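Local coordinates for protein NANS (YJHS), A 9-O-acetyl N-acetylneuraminic acid esterase (Escherichia coli O157:H7 EDL933, PDB 3PT5) that hydrolyses the 9-O-acetyl ester of 9-O-acetyl-N-acetylneuraminic acid, which probably lets the bacterium grow on this sialic acid of mammalian host mucosa, at residues A[93-97]-A[98-102]; A[164-167]-A[168-172]; A[248-251]-A[252-256]; A[277-281]-A[282-286]. All blocks are in the same frame, centred on the assembly; numbering follows the deposited sequence.

Contact 1: residues A[93-97]-A[98-102]; sequences LATNH and QTQYG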
loop_
_atom_site.group_PDB
_atom_site.type_symbol
_atom_site.label_atom_id
_atom_site.label_comp_id
_atom_site.label_asym_id
_atom_site.label_seq_id
_atom_site.Cartn_x
_atom_site.Cartn_y
_atom_site.Cartn_z
ATOM N N LEU A 93 18.798 -10.205 -10.624
ATOM C CA LEU A 93 18.579 -10.874 -11.923
ATOM C C LEU A 93 17.569 -10.112 -12.788
ATOM O O LEU A 93 16.995 -10.677 -13.725
ATOM C CB LEU A 93 18.136 -12.325 -11.710
ATOM C CG LEU A 93 18.954 -13.210 -10.755
ATOM C CD1 LEU A 93 18.317 -14.600 -10.705
ATOM C CD2 LEU A 93 20.479 -13.264 -11.118
ATOM N N ALA A 94 17.340 -8.840 -12.477
ATOM C CA ALA A 94 16.553 -7.986 -13.365
ATOM C C ALA A 94 17.397 -7.584 -14.584
ATOM O O ALA A 94 18.501 -7.008 -14.426
ATOM C CB ALA A 94 16.072 -6.753 -12.637
ATOM N N THR A 95 16.864 -7.893 -15.773
ATOM C CA THR A 95 17.476 -7.560 -17.079
ATOM C C THR A 95 17.278 -6.089 -17.413
ATOM O O THR A 95 18.246 -5.330 -17.611
ATOM C CB THR A 95 16.796 -8.341 -18.231
ATOM O OG1 THR A 95 16.666 -9.724 -17.891
ATOM C CG2 THR A 95 17.578 -8.184 -19.552
ATOM N N ASN A 96 16.008 -5.699 -17.489
ATOM C CA ASN A 96 15.625 -4.405 -17.985
ATOM C C ASN A 96 15.178 -3.558 -16.815
ATOM O O ASN A 96 14.084 -3.745 -16.287
ATOM C CB ASN A 96 14.503 -4.573 -19.021
ATOM C CG ASN A 96 14.098 -3.267 -19.698
ATOM O OD1 ASN A 96 14.481 -2.172 -19.282
ATOM N ND2 ASN A 96 13.312 -3.389 -20.753
ATOM N N HIS A 97 16.032 -2.622 -16.418
ATOM C CA HIS A 97 15.743 -1.734 -15.280
ATOM C C HIS A 97 14.758 -0.594 -15.581
ATOM O O HIS A 97 14.456 0.235 -14.709
ATOM C CB HIS A 97 17.045 -1.228 -14.646
ATOM C CG HIS A 97 17.895 -2.317 -14.070
ATOM N ND1 HIS A 97 19.207 -2.122 -13.704
ATOM C CD2 HIS A 97 17.616 -3.611 -13.781
ATOM C CE1 HIS A 97 19.699 -3.246 -13.211
ATOM N NE2 HIS A 97 18.756 -4.166 -13.255
ATOM N N GLN A 98 14.252 -0.569 -16.816
ATOM C CA GLN A 98 13.159 0.317 -17.230
ATOM C C GLN A 98 11.800 -0.296 -16.981
ATOM O O GLN A 98 10.800 0.412 -16.901
ATOM C CB GLN A 98 13.214 0.587 -18.732
ATOM C CG GLN A 98 14.469 1.201 -19.235
ATOM C CD GLN A 98 14.536 2.639 -18.876
ATOM O OE1 GLN A 98 14.936 2.985 -17.771
ATOM N NE2 GLN A 98 14.142 3.501 -19.805
ATOM N N THR A 99 11.770 -1.618 -16.905
ATOM C CA THR A 99 10.513 -2.343 -16.728
ATOM C C THR A 99 10.497 -3.222 -15.483
ATOM O O THR A 99 9.420 -3.433 -14.897
ATOM C CB THR A 99 10.219 -3.254 -17.910
ATOM O OG1 THR A 99 11.275 -4.214 -18.052
ATOM C CG2 THR A 99 10.057 -2.438 -19.205
ATOM N N GLN A 100 11.662 -3.759 -15.120
ATOM C CA GLN A 100 11.790 -4.704 -13.983
ATOM C C GLN A 100 12.516 -4.088 -12.789
ATOM O O GLN A 100 13.223 -4.789 -12.063
ATOM C CB GLN A 100 12.567 -5.960 -14.395
ATOM C CG GLN A 100 11.873 -6.863 -15.362
ATOM C CD GLN A 100 12.671 -8.128 -15.631
ATOM O OE1 GLN A 100 13.808 -8.045 -16.087
ATOM N NE2 GLN A 100 12.076 -9.303 -15.352
ATOM N N TYR A 101 12.317 -2.800 -12.590
ATOM C CA TYR A 101 12.986 -2.045 -11.532
ATOM C C TYR A 101 12.405 -2.347 -10.160
ATOM O O TYR A 101 11.216 -2.583 -10.022
ATOM C CB TYR A 101 12.857 -0.541 -11.796
ATOM C CG TYR A 101 11.441 -0.078 -12.149
ATOM C CD1 TYR A 101 10.543 0.331 -11.156
ATOM C CD2 TYR A 101 11.013 -0.047 -13.458
ATOM C CE1 TYR A 101 9.262 0.731 -11.463
ATOM C CE2 TYR A 101 9.723 0.347 -13.791
ATOM C CZ TYR A 101 8.847 0.738 -12.783
ATOM O OH TYR A 101 7.581 1.141 -13.091
ATOM N N GLY A 102 13.240 -2.316 -9.134
ATOM C CA GLY A 102 12.722 -2.231 -7.780
ATOM C C GLY A 102 12.070 -3.472 -7.206
ATOM O O GLY A 102 12.262 -4.597 -7.669
#
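Asn96 O is gripped by two backbone N-H groups of the residues that follow it, Gln100 N at 2.7 Å and Thr99 N at 3.2 Å. The bond from Thr99, three residues on, closes a beta turn, and that from Gln100, four residues on, an alpha turn; the two share one carbonyl in the long loop between strand 73-75 and helix 107-114, a worked case of order in a chain without regular secondary structure. The two donors come from different directions: Gln100 N lies nearly on the line of the C=O bond, at a C=O...N angle of 172°, whereas Thr99 N sits well above the carbonyl plane.

The side chain of Asn96 tightens the same turn. With CG anti to its own N (chi1 -175°), the amide is set beside the carbonyl carbon, where OD1 takes the N-H of Gln98 at 3.0 Å, an Asx turn whose donor stands above the plane of the amide carbonyl. Gln98 CB and CG also lie against OD1, and the two side-chain amides end up nearly coplanar. Thr99 crosses Asn96 at about a right angle, its OG1 3.4 Å from Asn96 CB.

Gln100 ties the end of the turn to the residue just before it. Its chain, extended beyond CG (chi2 -176°), brings OE1 back to Thr95 N at 3.1 Å, while NE2 makes a weak bond to Pro40 O. His97 is stacked on His90, and Tyr101 places its OH on Thr77 OG1. The methyl CB of Ala94 rests 3.5 Å from Gln100 O.

Contact 2: residues A[164-167]-A[168-172]; sequences YQDL and VSRTR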
loop_
_atom_site.group_PDB
_atom_site.type_symbol
_atom_site.label_atom_id
_atom_site.label_comp_id
_atom_site.label_asym_id
_atom_site.label_seq_id
_atom_site.Cartn_x
_atom_site.Cartn_y
_atom_site.Cartn_z
ATOM N N TYR A 164 0.190 12.284 7.719
ATOM C CA TYR A 164 -1.254 12.470 7.726
ATOM C C TYR A 164 -1.691 13.493 6.672
ATOM O O TYR A 164 -2.653 13.274 5.946
ATOM C CB TYR A 164 -1.781 12.874 9.110
ATOM C CG TYR A 164 -3.247 13.225 9.065
ATOM C CD1 TYR A 164 -4.217 12.228 9.158
ATOM C CD2 TYR A 164 -3.667 14.553 8.865
ATOM C CE1 TYR A 164 -5.580 12.527 9.093
ATOM C CE2 TYR A 164 -5.033 14.863 8.790
ATOM C CZ TYR A 164 -5.975 13.845 8.901
ATOM O OH TYR A 164 -7.328 14.119 8.815
ATOM N N GLN A 165 -0.960 14.601 6.590
ATOM C CA GLN A 165 -1.242 15.678 5.642
ATOM C C GLN A 165 -1.173 15.191 4.217
ATOM O O GLN A 165 -1.962 15.606 3.382
ATOM C CB GLN A 165 -0.219 16.788 5.809
ATOM C CG GLN A 165 -0.394 17.582 7.077
ATOM C CD GLN A 165 0.667 18.662 7.191
ATOM O OE1 GLN A 165 0.734 19.578 6.356
ATOM N NE2 GLN A 165 1.528 18.544 8.203
ATOM N N ASP A 166 -0.220 14.302 3.964
ATOM C CA ASP A 166 0.030 13.711 2.653
ATOM C C ASP A 166 -1.137 12.775 2.304
ATOM O O ASP A 166 -1.664 12.822 1.191
ATOM C CB ASP A 166 1.383 12.984 2.722
ATOM C CG ASP A 166 1.892 12.504 1.365
ATOM O OD1 ASP A 166 1.499 11.390 0.951
ATOM O OD2 ASP A 166 2.723 13.204 0.718
ATOM N N LEU A 167 -1.548 11.967 3.273
ATOM C CA LEU A 167 -2.697 11.079 3.132
ATOM C C LEU A 167 -3.987 11.833 2.781
ATOM O O LEU A 167 -4.686 11.471 1.831
ATOM C CB LEU A 167 -2.878 10.284 4.423
ATOM C CG LEU A 167 -4.087 9.372 4.570
ATOM C CD1 LEU A 167 -3.982 8.203 3.616
ATOM C CD2 LEU A 167 -4.182 8.905 5.998
ATOM N N VAL A 168 -4.286 12.877 3.552
ATOM C CA VAL A 168 -5.504 13.684 3.350
ATOM C C VAL A 168 -5.415 14.517 2.070
ATOM O O VAL A 168 -6.334 14.503 1.243
ATOM C CB VAL A 168 -5.813 14.550 4.608
ATOM C CG1 VAL A 168 -6.780 15.722 4.286
ATOM C CG2 VAL A 168 -6.419 13.693 5.670
ATOM N N SER A 169 -4.281 15.187 1.884
ATOM C CA SER A 169 -4.079 16.072 0.751
ATOM C C SER A 169 -4.114 15.340 -0.585
ATOM O O SER A 169 -4.757 15.823 -1.538
ATOM C CB SER A 169 -2.793 16.885 0.938
ATOM O OG SER A 169 -2.005 16.863 -0.239
ATOM N N ARG A 170 -3.486 14.161 -0.654
ATOM C CA ARG A 170 -3.495 13.365 -1.880
ATOM C C ARG A 170 -4.856 12.722 -2.163
ATOM O O ARG A 170 -5.259 12.639 -3.306
ATOM C CB ARG A 170 -2.399 12.299 -1.846
ATOM C CG ARG A 170 -1.077 12.880 -2.164
ATOM C CD ARG A 170 0.046 11.995 -1.778
ATOM N NE ARG A 170 0.271 10.793 -2.576
ATOM C CZ ARG A 170 0.786 10.748 -3.798
ATOM N NH1 ARG A 170 0.978 11.857 -4.527
ATOM N NH2 ARG A 170 1.054 9.578 -4.322
ATOM N N THR A 171 -5.544 12.265 -1.120
ATOM C CA THR A 171 -6.887 11.706 -1.304
ATOM C C THR A 171 -7.845 12.777 -1.822
ATOM O O THR A 171 -8.625 12.528 -2.762
ATOM C CB THR A 171 -7.412 11.072 -0.007
ATOM O OG1 THR A 171 -6.545 9.995 0.349
ATOM C CG2 THR A 171 -8.840 10.514 -0.184
ATOM N N ARG A 172 -7.759 13.970 -1.230
ATOM C CA ARG A 172 -8.606 15.085 -1.668
ATOM C C ARG A 172 -8.296 15.429 -3.109
ATOM O O ARG A 172 -9.211 15.630 -3.888
ATOM C CB ARG A 172 -8.340 16.320 -0.826
ATOM C CG ARG A 172 -9.054 16.376 0.474
ATOM C CD ARG A 172 -8.575 17.622 1.211
ATOM N NE ARG A 172 -9.394 17.922 2.377
ATOM C CZ ARG A 172 -8.961 18.550 3.467
ATOM N NH1 ARG A 172 -7.695 18.953 3.560
ATOM N NH2 ARG A 172 -9.807 18.779 4.469
#
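Helix 162-176 belongs to the crossover that joins the parallel strands 122-130 and 182-189, and Tyr164, Asp166 and Leu167 each meet the residue four places on, one turn further along it. Val168 CG2 lies over one face of the Tyr164 ring, 3.3 Å from CZ. The ring's OH passes beyond to Asp217, and Phe214 of helix 203-218 touches Val168 as well.

Asp166 and Arg170 run side by side, pointing the same way. OD1 packs 3.2 Å from Arg170 CD, and its salt bridge to NE is long at 3.8 Å. Stronger partners hold both groups: Asp166 OD2 pairs with Arg57, and the guanidinium, turned aside by a bend at chi3 (72°), gives its NH groups to Leu55 O, Ala56 O and Pro128 O. The long bridge links two groups that have closer partners in and beside strands 52-55 and 122-130.

Leu167 O takes two bonds, from Thr171 OG1 at 2.8 Å and from Thr171 N at 3.2 Å. The hydroxyl stands beside its own backbone N (chi1 -62°), where it can return to the preceding turn. Pairing at a spacing of four is that of any alpha helix, here one packed on the central parallel sheet of the SGNH hydrolase fold as part of a beta-alpha-beta crossover.

Contact 3: residues A[248-251]-A[252-256]; sequences HAYE and AIYGN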
loop_
_atom_site.group_PDB
_atom_site.type_symbol
_atom_site.label_atom_id
_atom_site.label_comp_id
_atom_site.label_asym_id
_atom_site.label_seq_id
_atom_site.Cartn_x
_atom_site.Cartn_y
_atom_site.Cartn_z
ATOM N N HIS A 248 1.569 -10.188 22.420
ATOM C CA HIS A 248 0.809 -9.298 23.293
ATOM C C HIS A 248 0.503 -7.974 22.613
ATOM O O HIS A 248 -0.641 -7.504 22.612
ATOM C CB HIS A 248 1.554 -9.052 24.603
ATOM C CG HIS A 248 0.691 -8.470 25.674
ATOM N ND1 HIS A 248 0.718 -7.131 26.013
ATOM C CD2 HIS A 248 -0.239 -9.043 26.474
ATOM C CE1 HIS A 248 -0.163 -6.906 26.972
ATOM N NE2 HIS A 248 -0.755 -8.049 27.270
ATOM N N ALA A 249 1.521 -7.393 21.982
ATOM C CA ALA A 249 1.321 -6.161 21.247
ATOM C C ALA A 249 0.447 -6.398 20.005
ATOM O O ALA A 249 -0.348 -5.561 19.654
ATOM C CB ALA A 249 2.655 -5.556 20.865
ATOM N N TYR A 250 0.620 -7.530 19.326
ATOM C CA TYR A 250 -0.212 -7.842 18.172
ATOM C C TYR A 250 -1.710 -7.890 18.526
ATOM O O TYR A 250 -2.567 -7.336 17.815
ATOM C CB TYR A 250 0.296 -9.141 17.507
ATOM C CG TYR A 250 -0.593 -9.580 16.415
ATOM C CD1 TYR A 250 -0.474 -9.030 15.135
ATOM C CD2 TYR A 250 -1.599 -10.517 16.650
ATOM C CE1 TYR A 250 -1.342 -9.413 14.116
ATOM C CE2 TYR A 250 -2.464 -10.912 15.631
ATOM C CZ TYR A 250 -2.335 -10.349 14.372
ATOM O OH TYR A 250 -3.200 -10.770 13.387
ATOM N N GLU A 251 -2.014 -8.516 19.662
ATOM C CA GLU A 251 -3.377 -8.623 20.146
ATOM C C GLU A 251 -3.983 -7.228 20.387
ATOM O O GLU A 251 -5.132 -6.986 20.031
ATOM C CB GLU A 251 -3.374 -9.452 21.435
ATOM C CG GLU A 251 -4.721 -9.531 22.127
ATOM C CD GLU A 251 -4.886 -10.796 22.975
ATOM O OE1 GLU A 251 -4.006 -11.099 23.826
ATOM O OE2 GLU A 251 -5.915 -11.484 22.777
ATOM N N ALA A 252 -3.195 -6.302 20.938
ATOM C CA ALA A 252 -3.692 -4.948 21.194
ATOM C C ALA A 252 -3.865 -4.165 19.902
ATOM O O ALA A 252 -4.943 -3.609 19.619
ATOM C CB ALA A 252 -2.787 -4.211 22.138
ATOM N N ILE A 253 -2.814 -4.161 19.087
ATOM C CA ILE A 253 -2.807 -3.322 17.900
ATOM C C ILE A 253 -3.695 -3.844 16.781
ATOM O O ILE A 253 -4.570 -3.119 16.265
ATOM C CB ILE A 253 -1.375 -3.058 17.432
ATOM C CG1 ILE A 253 -0.656 -2.250 18.518
ATOM C CG2 ILE A 253 -1.359 -2.365 16.035
ATOM C CD1 ILE A 253 0.809 -1.875 18.257
ATOM N N TYR A 254 -3.472 -5.101 16.413
ATOM C CA TYR A 254 -4.219 -5.678 15.301
ATOM C C TYR A 254 -5.600 -6.129 15.756
ATOM O O TYR A 254 -6.542 -6.162 14.954
ATOM C CB TYR A 254 -3.415 -6.786 14.597
ATOM C CG TYR A 254 -2.308 -6.203 13.733
ATOM C CD1 TYR A 254 -2.480 -6.057 12.357
ATOM C CD2 TYR A 254 -1.111 -5.768 14.285
ATOM C CE1 TYR A 254 -1.495 -5.492 11.558
ATOM C CE2 TYR A 254 -0.107 -5.181 13.494
ATOM C CZ TYR A 254 -0.296 -5.066 12.124
ATOM O OH TYR A 254 0.686 -4.507 11.313
ATOM N N GLY A 255 -5.754 -6.398 17.047
ATOM C CA GLY A 255 -7.085 -6.695 17.572
ATOM C C GLY A 255 -7.995 -5.485 17.430
ATOM O O GLY A 255 -9.195 -5.623 17.141
ATOM N N ASN A 256 -7.420 -4.295 17.554
ATOM C CA ASN A 256 -8.183 -3.078 17.418
ATOM C C ASN A 256 -8.718 -2.855 15.994
ATOM O O ASN A 256 -9.644 -2.078 15.775
ATOM C CB ASN A 256 -7.371 -1.881 17.885
ATOM C CG ASN A 256 -8.184 -0.612 17.892
ATOM O OD1 ASN A 256 -9.230 -0.523 18.570
ATOM N ND2 ASN A 256 -7.708 0.398 17.164
#
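Different first torsions bring Tyr250 and Tyr254 together: the CB of Tyr250 points away from 252-256, but with CG anti to its backbone N (chi1 174°) the end of its ring comes back to Tyr254 CB, while Tyr254 CG takes the position beside its own N (chi1 -75°). The two are four residues apart, one helical turn, in the region of helix 247-253, a worked case of aromatic residues paired along a helix. Their long axes cross at about a right angle.

The rings are near parallel, with planes 18° apart, but they are slid past each other, and their centroids lie 5.0 Å apart, so they barely overlap. What covers the Tyr250 face is chiefly the root of Tyr254: its CB makes a CH-pi contact 3.8 Å from the centroid of the Tyr250 ring. At the joint between the rings, Tyr250 CE1 comes within 3.4 Å of Tyr254 CG. The Tyr250 hydroxyl extends to Asp237 OD1, and Tyr257 meets the Tyr254 ring edge-to-face, so both rings are also steadied from outside.

The backbone sets this spacing. Ile253 N donates to Ala249 O at 2.9 Å and Tyr254 N to Tyr250 O at 2.8 Å. Ile253 touches His203 of helix 203-218, and Tyr254 reaches Glu192 and Thr238 in neighbouring loops. Gly255 N makes two weak bonds, to Tyr250 O and to Glu251 O. A CB at this place would clash with Glu251 O; the absence of a side chain lets Gly255 CA approach Glu251 O to 3.2 Å in a CA-H...O contact.

Contact 4: residues A[277-281]-A[282-286]; sequences GLTNA and PDEDP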
loop_
_atom_site.group_PDB
_atom_site.type_symbol
_atom_site.label_atom_id
_atom_site.label_comp_id
_atom_site.label_asym_id
_atom_site.label_seq_id
_atom_site.Cartn_x
_atom_site.Cartn_y
_atom_site.Cartn_z
ATOM N N GLY A 277 4.921 -18.962 6.068
ATOM C CA GLY A 277 4.754 -18.775 4.637
ATOM C C GLY A 277 4.458 -17.329 4.274
ATOM O O GLY A 277 4.155 -16.490 5.143
ATOM N N LEU A 278 4.606 -17.052 2.980
ATOM C CA LEU A 278 4.188 -15.801 2.312
ATOM C C LEU A 278 5.165 -14.640 2.398
ATOM O O LEU A 278 4.823 -13.511 2.017
ATOM C CB LEU A 278 2.793 -15.318 2.746
ATOM C CG LEU A 278 1.610 -16.272 2.549
ATOM C CD1 LEU A 278 0.320 -15.539 2.858
ATOM C CD2 LEU A 278 1.596 -16.812 1.111
ATOM N N THR A 279 6.335 -14.892 2.957
ATOM C CA THR A 279 7.269 -13.798 3.169
ATOM C C THR A 279 8.485 -13.869 2.247
ATOM O O THR A 279 8.673 -14.853 1.514
ATOM C CB THR A 279 7.821 -13.760 4.623
ATOM O OG1 THR A 279 8.756 -14.850 4.828
ATOM C CG2 THR A 279 6.662 -13.818 5.632
ATOM N N ASN A 280 9.335 -12.849 2.354
ATOM C CA ASN A 280 10.637 -12.856 1.690
ATOM C C ASN A 280 11.647 -13.856 2.259
ATOM O O ASN A 280 12.765 -13.964 1.727
ATOM C CB ASN A 280 11.271 -11.463 1.710
ATOM C CG ASN A 280 10.591 -10.485 0.783
ATOM O OD1 ASN A 280 10.129 -10.852 -0.309
ATOM N ND2 ASN A 280 10.587 -9.204 1.184
ATOM N N ALA A 281 11.308 -14.607 3.308
ATOM C CA ALA A 281 12.213 -15.678 3.756
ATOM C C ALA A 281 12.488 -16.576 2.529
ATOM O O ALA A 281 11.556 -16.980 1.861
ATOM C CB ALA A 281 11.571 -16.491 4.842
ATOM N N PRO A 282 13.782 -16.830 2.204
ATOM C CA PRO A 282 14.051 -17.516 0.925
ATOM C C PRO A 282 13.263 -18.802 0.711
ATOM O O PRO A 282 12.781 -19.066 -0.408
ATOM C CB PRO A 282 15.543 -17.800 1.022
ATOM C CG PRO A 282 16.059 -16.559 1.707
ATOM C CD PRO A 282 15.011 -16.256 2.772
ATOM N N ASP A 283 13.111 -19.582 1.780
ATOM C CA ASP A 283 12.373 -20.850 1.710
ATOM C C ASP A 283 10.873 -20.645 1.418
ATOM O O ASP A 283 10.175 -21.561 0.942
ATOM C CB ASP A 283 12.575 -21.600 3.031
ATOM C CG ASP A 283 12.191 -20.749 4.248
ATOM O OD1 ASP A 283 13.005 -19.896 4.681
ATOM O OD2 ASP A 283 11.078 -20.928 4.776
ATOM N N GLU A 284 10.380 -19.424 1.653
ATOM C CA GLU A 284 8.957 -19.146 1.449
ATOM C C GLU A 284 8.615 -18.533 0.096
ATOM O O GLU A 284 7.433 -18.346 -0.215
ATOM C CB GLU A 284 8.407 -18.296 2.603
ATOM C CG GLU A 284 8.640 -18.970 3.924
ATOM C CD GLU A 284 7.971 -18.290 5.103
ATOM O OE1 GLU A 284 7.550 -17.112 5.003
ATOM O OE2 GLU A 284 7.883 -18.954 6.154
ATOM N N ASP A 285 9.639 -18.234 -0.709
ATOM C CA ASP A 285 9.430 -17.522 -1.963
ATOM C C ASP A 285 10.130 -18.277 -3.103
ATOM O O ASP A 285 11.115 -17.790 -3.680
ATOM C CB ASP A 285 9.953 -16.090 -1.814
ATOM C CG ASP A 285 9.650 -15.209 -3.011
ATOM O OD1 ASP A 285 8.637 -15.411 -3.735
ATOM O OD2 ASP A 285 10.490 -14.315 -3.222
ATOM N N PRO A 286 9.615 -19.459 -3.440
ATOM C CA PRO A 286 10.311 -20.243 -4.478
ATOM C C PRO A 286 10.218 -19.599 -5.869
ATOM O O PRO A 286 9.261 -18.883 -6.160
ATOM C CB PRO A 286 9.559 -21.572 -4.468
ATOM C CG PRO A 286 8.228 -21.267 -3.873
ATOM C CD PRO A 286 8.451 -20.173 -2.884
HETATM O O HOH W 1 5.231 -19.303 1.170
HETATM O O HOH W 2 9.453 -11.931 -2.711
#
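Glu284 reaches back from a short 3-10 segment, 282-284, to the loop residues just before it. Its CB lies 3.5 Å from Ala281 O, the same carbonyl that accepts from Glu284 N at 2.7 Å. CG passes 3.9 Å from the methyl CB of Ala281. An extended chain beyond that point (chi2 -172°) carries CD to 3.3 Å from Gly277 CA, and there the carboxylate divides its work. OE1 is gripped twice by Thr279: OG1 donates at 2.6 Å from above the carboxylate plane, and the backbone N meets the anti side at 3.3 Å. Trp240 NE1 adds a further bond to OE1. OE2 takes a weak bond from Gly277 N at 3.0 Å.

Thr279 OG1 also takes part in an ST turn, so the hydroxyl oxygen accepts from Ala281 N at 3.0 Å while it donates to Glu284 OE1. Two waters bridge the segments, one between Leu278 N and Glu284 O, the other between Asn280 OD1 and Asp285 OD2; Tyr293 OH holds the remaining Asp285 oxygen. Following strand 265-268, this loop leans on helix 315-335, with Leu278 against Ala317 and Ile321 and Asp285 against Ala316.

Overall arrangement
The four local contacts follow one another along the chain and do not touch. Contacts 1 and 4, both in long loops, have centres about 21 Å apart and nearest atoms about 10 Å apart. Contact 2, on a crossover helix, lies deepest, about 14 Å from the chain centre, and contact 4 is on the opposite side of that centre, about 34 Å away between centres. Contacts 1 and 3 are about 38 Å apart between centres, likewise on opposite sides of the chain's centre. Helix 203-218 touches side chains of both contact 2 and contact 3. Contacts 1 and 4 both touch the loop after strand 20-28, which in SGNH hydrolases usually begins near the nucleophilic serine.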